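Local coordinates for geranyltranstransferase (Methylococcus capsulatus, PDB 3TS7), which probably catalyses chain elongation of allylic diphosphates with isopentenyl diphosphate to give (2E,6E)-farnesyl diphosphate, a magnesium-dependent prenyl transfer, at residues Ala78-Leu92 against Ala116-Val130. Residues are numbered along the deposited sequence; the frame is centred on the assembly and turned at random.
Sequences AVEFIHVYSLIHDDL and AILAGDGLQALAFHV. With PO4 (phosphate ion), chain F.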
loop_
_atom_site.group_PDB
_atom_site.type_symbol
_atom_site.label_atom_id
_atom_site.label_comp_id
_atom_site.label_asym_id
_atom_site.label_seq_id
_atom_site.Cartn_x
_atom_site.Cartn_y
_atom_site.Cartn_z
ATOM N N ALA B 78 3.796 -4.766 10.416
ATOM C CA ALA B 78 3.851 -4.240 9.047
ATOM C C ALA B 78 3.748 -5.361 8.036
ATOM O O ALA B 78 2.957 -5.259 7.092
ATOM C CB ALA B 78 5.131 -3.435 8.804
ATOM N N VAL B 79 4.528 -6.435 8.226
ATOM C CA VAL B 79 4.437 -7.562 7.279
ATOM C C VAL B 79 3.118 -8.291 7.387
ATOM O O VAL B 79 2.608 -8.764 6.385
ATOM C CB VAL B 79 5.628 -8.584 7.338
ATOM C CG1 VAL B 79 6.885 -7.963 6.797
ATOM C CG2 VAL B 79 5.832 -9.144 8.752
ATOM N N GLU B 80 2.553 -8.365 8.593
ATOM C CA GLU B 80 1.268 -9.027 8.783
ATOM C C GLU B 80 0.094 -8.238 8.184
ATOM O O GLU B 80 -0.853 -8.849 7.662
ATOM C CB GLU B 80 1.008 -9.329 10.265
ATOM C CG GLU B 80 -0.224 -10.180 10.550
ATOM C CD GLU B 80 -0.103 -11.627 10.060
ATOM O OE1 GLU B 80 -0.999 -12.442 10.363
ATOM O OE2 GLU B 80 0.875 -11.962 9.371
ATOM N N PHE B 81 0.162 -6.904 8.269
ATOM C CA PHE B 81 -0.829 -6.032 7.629
ATOM C C PHE B 81 -0.847 -6.276 6.118
ATOM O O PHE B 81 -1.920 -6.436 5.533
ATOM C CB PHE B 81 -0.552 -4.538 7.911
ATOM C CG PHE B 81 -0.950 -4.071 9.305
ATOM C CD1 PHE B 81 -1.894 -4.766 10.061
ATOM C CD2 PHE B 81 -0.430 -2.883 9.821
ATOM C CE1 PHE B 81 -2.281 -4.303 11.349
ATOM C CE2 PHE B 81 -0.804 -2.420 11.105
ATOM C CZ PHE B 81 -1.722 -3.140 11.865
ATOM N N ILE B 82 0.343 -6.317 5.507
ATOM C CA ILE B 82 0.481 -6.571 4.076
ATOM C C ILE B 82 -0.122 -7.922 3.730
ATOM O O ILE B 82 -0.960 -8.002 2.824
ATOM C CB ILE B 82 1.948 -6.491 3.581
ATOM C CG1 ILE B 82 2.505 -5.070 3.704
ATOM C CG2 ILE B 82 2.056 -6.905 2.117
ATOM C CD1 ILE B 82 1.837 -4.026 2.791
ATOM N N HIS B 83 0.271 -8.957 4.476
ATOM C CA HIS B 83 -0.261 -10.324 4.283
ATOM C C HIS B 83 -1.796 -10.343 4.311
ATOM O O HIS B 83 -2.430 -10.849 3.381
ATOM C CB HIS B 83 0.326 -11.281 5.328
ATOM C CG HIS B 83 -0.326 -12.629 5.353
ATOM N ND1 HIS B 83 -0.287 -13.496 4.279
ATOM C CD2 HIS B 83 -1.048 -13.255 6.313
ATOM C CE1 HIS B 83 -0.972 -14.586 4.571
ATOM N NE2 HIS B 83 -1.433 -14.471 5.803
ATOM N N VAL B 84 -2.385 -9.752 5.352
ATOM C CA VAL B 84 -3.848 -9.704 5.489
ATOM C C VAL B 84 -4.522 -8.916 4.354
ATOM O O VAL B 84 -5.508 -9.378 3.787
ATOM C CB VAL B 84 -4.309 -9.223 6.890
ATOM C CG1 VAL B 84 -5.844 -9.024 6.935
ATOM C CG2 VAL B 84 -3.895 -10.241 7.961
ATOM N N TYR B 85 -3.972 -7.758 4.004
ATOM C CA TYR B 85 -4.510 -6.995 2.883
ATOM C C TYR B 85 -4.571 -7.871 1.603
ATOM O O TYR B 85 -5.610 -7.892 0.933
ATOM C CB TYR B 85 -3.786 -5.635 2.683
ATOM C CG TYR B 85 -3.202 -5.440 1.325
ATOM C CD1 TYR B 85 -4.014 -5.277 0.192
ATOM C CD2 TYR B 85 -1.818 -5.451 1.152
ATOM C CE1 TYR B 85 -3.448 -5.141 -1.065
ATOM C CE2 TYR B 85 -1.258 -5.312 -0.082
ATOM C CZ TYR B 85 -2.073 -5.175 -1.192
ATOM O OH TYR B 85 -1.486 -5.057 -2.416
ATOM N N SER B 86 -3.492 -8.601 1.300
ATOM C CA SER B 86 -3.454 -9.483 0.132
ATOM C C SER B 86 -4.535 -10.554 0.182
ATOM O O SER B 86 -5.128 -10.832 -0.847
ATOM C CB SER B 86 -2.085 -10.155 -0.042
ATOM O OG SER B 86 -1.921 -11.202 0.904
ATOM N N LEU B 87 -4.782 -11.132 1.364
ATOM C CA LEU B 87 -5.868 -12.101 1.575
ATOM C C LEU B 87 -7.258 -11.534 1.273
ATOM O O LEU B 87 -8.019 -12.157 0.529
ATOM C CB LEU B 87 -5.849 -12.699 2.987
ATOM C CG LEU B 87 -4.662 -13.586 3.399
ATOM C CD1 LEU B 87 -4.914 -14.210 4.778
ATOM C CD2 LEU B 87 -4.410 -14.671 2.367
ATOM N N ILE B 88 -7.568 -10.356 1.828
ATOM C CA ILE B 88 -8.872 -9.697 1.632
ATOM C C ILE B 88 -9.169 -9.510 0.143
ATOM O O ILE B 88 -10.239 -9.898 -0.327
ATOM C CB ILE B 88 -8.947 -8.336 2.370
ATOM C CG1 ILE B 88 -8.918 -8.532 3.886
ATOM C CG2 ILE B 88 -10.197 -7.550 1.963
ATOM C CD1 ILE B 88 -8.723 -7.204 4.654
ATOM N N HIS B 89 -8.200 -8.964 -0.594
ATOM C CA HIS B 89 -8.355 -8.712 -2.017
ATOM C C HIS B 89 -8.381 -10.007 -2.822
ATOM O O HIS B 89 -9.206 -10.143 -3.736
ATOM C CB HIS B 89 -7.286 -7.745 -2.545
ATOM C CG HIS B 89 -7.496 -6.318 -2.121
ATOM N ND1 HIS B 89 -6.791 -5.271 -2.670
ATOM C CD2 HIS B 89 -8.336 -5.768 -1.210
ATOM C CE1 HIS B 89 -7.186 -4.138 -2.114
ATOM N NE2 HIS B 89 -8.120 -4.414 -1.222
ATOM N N ASP B 90 -7.507 -10.954 -2.472
ATOM C CA ASP B 90 -7.467 -12.258 -3.152
ATOM C C ASP B 90 -8.766 -13.046 -2.997
ATOM O O ASP B 90 -9.198 -13.695 -3.943
ATOM C CB ASP B 90 -6.276 -13.104 -2.689
ATOM C CG ASP B 90 -4.957 -12.606 -3.244
ATOM O OD1 ASP B 90 -3.912 -13.184 -2.873
ATOM O OD2 ASP B 90 -4.951 -11.635 -4.039
ATOM N N ASP B 91 -9.391 -12.960 -1.821
ATOM C CA ASP B 91 -10.698 -13.579 -1.562
ATOM C C ASP B 91 -11.883 -12.988 -2.352
ATOM O O ASP B 91 -12.970 -13.568 -2.345
ATOM C CB ASP B 91 -11.029 -13.544 -0.069
ATOM C CG ASP B 91 -10.061 -14.362 0.777
ATOM O OD1 ASP B 91 -10.084 -14.182 2.011
ATOM O OD2 ASP B 91 -9.266 -15.164 0.227
ATOM N N LEU B 92 -11.688 -11.850 -3.019
ATOM C CA LEU B 92 -12.773 -11.216 -3.777
ATOM C C LEU B 92 -13.229 -12.055 -4.975
ATOM O O LEU B 92 -12.402 -12.741 -5.601
ATOM C CB LEU B 92 -12.383 -9.813 -4.247
ATOM C CG LEU B 92 -12.257 -8.701 -3.199
ATOM C CD1 LEU B 92 -11.651 -7.504 -3.865
ATOM C CD2 LEU B 92 -13.596 -8.339 -2.578
ATOM N N ALA B 116 -14.483 -4.336 1.691
ATOM C CA ALA B 116 -13.324 -5.223 1.567
ATOM C C ALA B 116 -12.198 -4.591 0.754
ATOM O O ALA B 116 -11.037 -4.612 1.183
ATOM C CB ALA B 116 -13.735 -6.570 0.965
ATOM N N ILE B 117 -12.544 -4.004 -0.397
ATOM C CA ILE B 117 -11.571 -3.313 -1.235
ATOM C C ILE B 117 -10.846 -2.239 -0.404
ATOM O O ILE B 117 -9.613 -2.218 -0.359
ATOM C CB ILE B 117 -12.206 -2.704 -2.499
ATOM C CG1 ILE B 117 -12.612 -3.807 -3.480
ATOM C CG2 ILE B 117 -11.236 -1.774 -3.200
ATOM C CD1 ILE B 117 -13.734 -3.405 -4.446
ATOM N N LEU B 118 -11.623 -1.418 0.304
ATOM C CA LEU B 118 -11.090 -0.339 1.132
ATOM C C LEU B 118 -10.306 -0.789 2.369
ATOM O O LEU B 118 -9.305 -0.161 2.717
ATOM C CB LEU B 118 -12.203 0.634 1.544
ATOM C CG LEU B 118 -12.859 1.406 0.397
ATOM C CD1 LEU B 118 -14.045 2.211 0.938
ATOM C CD2 LEU B 118 -11.878 2.277 -0.403
ATOM N N ALA B 119 -10.762 -1.841 3.041
ATOM C CA ALA B 119 -10.033 -2.360 4.206
ATOM C C ALA B 119 -8.651 -2.854 3.789
ATOM O O ALA B 119 -7.689 -2.615 4.501
ATOM C CB ALA B 119 -10.799 -3.444 4.903
ATOM N N GLY B 120 -8.567 -3.501 2.626
ATOM C CA GLY B 120 -7.287 -3.958 2.073
ATOM C C GLY B 120 -6.399 -2.792 1.684
ATOM O O GLY B 120 -5.211 -2.758 2.012
ATOM N N ASP B 121 -6.981 -1.827 0.983
ATOM C CA ASP B 121 -6.296 -0.586 0.662
ATOM C C ASP B 121 -5.765 0.146 1.898
ATOM O O ASP B 121 -4.630 0.596 1.908
ATOM C CB ASP B 121 -7.220 0.319 -0.141
ATOM C CG ASP B 121 -7.426 -0.173 -1.538
ATOM O OD1 ASP B 121 -6.659 -1.077 -1.979
ATOM O OD2 ASP B 121 -8.344 0.348 -2.207
ATOM N N GLY B 122 -6.578 0.242 2.941
ATOM C CA GLY B 122 -6.164 0.937 4.165
ATOM C C GLY B 122 -5.065 0.206 4.929
ATOM O O GLY B 122 -4.172 0.839 5.492
ATOM N N LEU B 123 -5.141 -1.123 4.945
ATOM C CA LEU B 123 -4.112 -1.972 5.595
ATOM C C LEU B 123 -2.752 -1.837 4.925
ATOM O O LEU B 123 -1.718 -1.804 5.612
ATOM C CB LEU B 123 -4.558 -3.449 5.659
ATOM C CG LEU B 123 -5.569 -3.780 6.746
ATOM C CD1 LEU B 123 -6.219 -5.124 6.520
ATOM C CD2 LEU B 123 -4.937 -3.696 8.159
ATOM N N GLN B 124 -2.737 -1.705 3.595
ATOM C CA GLN B 124 -1.456 -1.538 2.906
ATOM C C GLN B 124 -0.801 -0.216 3.286
ATOM O O GLN B 124 0.368 -0.190 3.654
ATOM C CB GLN B 124 -1.552 -1.651 1.380
ATOM C CG GLN B 124 -0.171 -1.471 0.783
ATOM C CD GLN B 124 -0.008 -1.841 -0.665
ATOM O OE1 GLN B 124 1.123 -1.968 -1.135
ATOM N NE2 GLN B 124 -1.113 -1.993 -1.392
ATOM N N ALA B 125 -1.567 0.873 3.211
ATOM C CA ALA B 125 -1.071 2.179 3.615
ATOM C C ALA B 125 -0.594 2.230 5.092
ATOM O O ALA B 125 0.418 2.862 5.395
ATOM C CB ALA B 125 -2.133 3.251 3.343
ATOM N N LEU B 126 -1.337 1.571 5.969
ATOM C CA LEU B 126 -1.044 1.467 7.388
ATOM C C LEU B 126 0.267 0.716 7.669
ATOM O O LEU B 126 0.993 1.065 8.596
ATOM C CB LEU B 126 -2.172 0.703 8.055
ATOM C CG LEU B 126 -2.358 0.738 9.573
ATOM C CD1 LEU B 126 -2.583 2.166 10.110
ATOM C CD2 LEU B 126 -3.560 -0.126 9.885
ATOM N N ALA B 127 0.555 -0.325 6.878
ATOM C CA ALA B 127 1.828 -1.018 6.991
ATOM C C ALA B 127 2.978 -0.048 6.835
ATOM O O ALA B 127 3.921 -0.060 7.637
ATOM C CB ALA B 127 1.940 -2.142 5.970
ATOM N N PHE B 128 2.889 0.810 5.821
ATOM C CA PHE B 128 3.942 1.751 5.548
ATOM C C PHE B 128 3.970 2.899 6.578
ATOM O O PHE B 128 5.039 3.457 6.850
ATOM C CB PHE B 128 3.775 2.301 4.136
ATOM C CG PHE B 128 4.149 1.323 3.068
ATOM C CD1 PHE B 128 3.167 0.711 2.291
ATOM C CD2 PHE B 128 5.488 0.996 2.853
ATOM C CE1 PHE B 128 3.518 -0.194 1.290
ATOM C CE2 PHE B 128 5.847 0.086 1.867
ATOM C CZ PHE B 128 4.858 -0.507 1.086
ATOM N N HIS B 129 2.791 3.265 7.095
ATOM C CA HIS B 129 2.680 4.257 8.197
ATOM C C HIS B 129 3.387 3.743 9.454
ATOM O O HIS B 129 4.149 4.501 10.091
ATOM C CB HIS B 129 1.211 4.622 8.472
ATOM C CG HIS B 129 0.962 5.279 9.801
ATOM N ND1 HIS B 129 1.427 6.541 10.114
ATOM C CD2 HIS B 129 0.263 4.856 10.887
ATOM C CE1 HIS B 129 1.031 6.862 11.335
ATOM N NE2 HIS B 129 0.335 5.852 11.830
ATOM N N VAL B 130 3.181 2.459 9.768
ATOM C CA VAL B 130 3.892 1.815 10.905
ATOM C C VAL B 130 5.419 1.907 10.725
ATOM O O VAL B 130 6.121 2.399 11.615
ATOM C CB VAL B 130 3.403 0.359 11.175
ATOM C CG1 VAL B 130 4.294 -0.361 12.199
ATOM C CG2 VAL B 130 1.996 0.363 11.693
HETATM P P PO4 F . -2.968 -16.990 7.887
HETATM O O1 PO4 F . -2.183 -15.726 8.129
HETATM O O2 PO4 F . -2.053 -18.181 8.026
HETATM O O3 PO4 F . -4.065 -17.111 8.916
HETATM O O4 PO4 F . -3.565 -16.942 6.507
HETATM O O HOH W 1 0.955 -4.482 -2.419
#
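Ile117 O is gripped twice: Asp121 N bonds to it within the helix, and His89 NE2 reaches it from the other helix at 2.8 Å. The second bond lies on a lone pair in the carbonyl plane and meets the imidazole at its edge, with an N-H...O angle of 154°. Across the dimer interface His89 ND1 bonds Asp121 OD2 of the second subunit, a bond made in both directions, so both ring nitrogens are engaged and the ring's rotation is fixed. His89 NE2 also stands 3.4 Å from Gly120 CA, the lack of a side chain there leaving room for the imidazole. The Tyr85 ring lies over Gln124, whose CB sits 4.0 Å from the ring centroid above one face, while the amide plane is tilted 21° from the ring. A water accepts from Tyr85 OH and donates to Gln124 OE1. A leucine in place of Tyr85 would probably cost this water the hydroxyl that donates to it and uncover the flank of Gln124. Helices 73-90 and 113-133 belong to the all-helical isoprenoid synthase fold, the former leading into Asp90 and Asp91, probably part of the family's aspartate-rich, magnesium-binding motif; their segments 78-90 and 116-130 run antiparallel, axes 8.2 Å apart at closest, and pack knobs-into-holes. Leu123, one knob, forks between Phe81, Val84, Tyr85 and Ile88: CD2 approaches Phe81 CD1 at 3.7 Å, while CD1 meets Val84 CG1 and Ile88 CD1. With CG anti to its carbonyl carbon (chi1 -77°), Phe81 enters a hole of Leu123, Leu126, Ala127 and Val130; Leu126 CD2 lies over one ring face and Val130 CG2 at the edge. Ala127 CB, a wall of that hole, also rests 3.7 Å from Ile82 CD1.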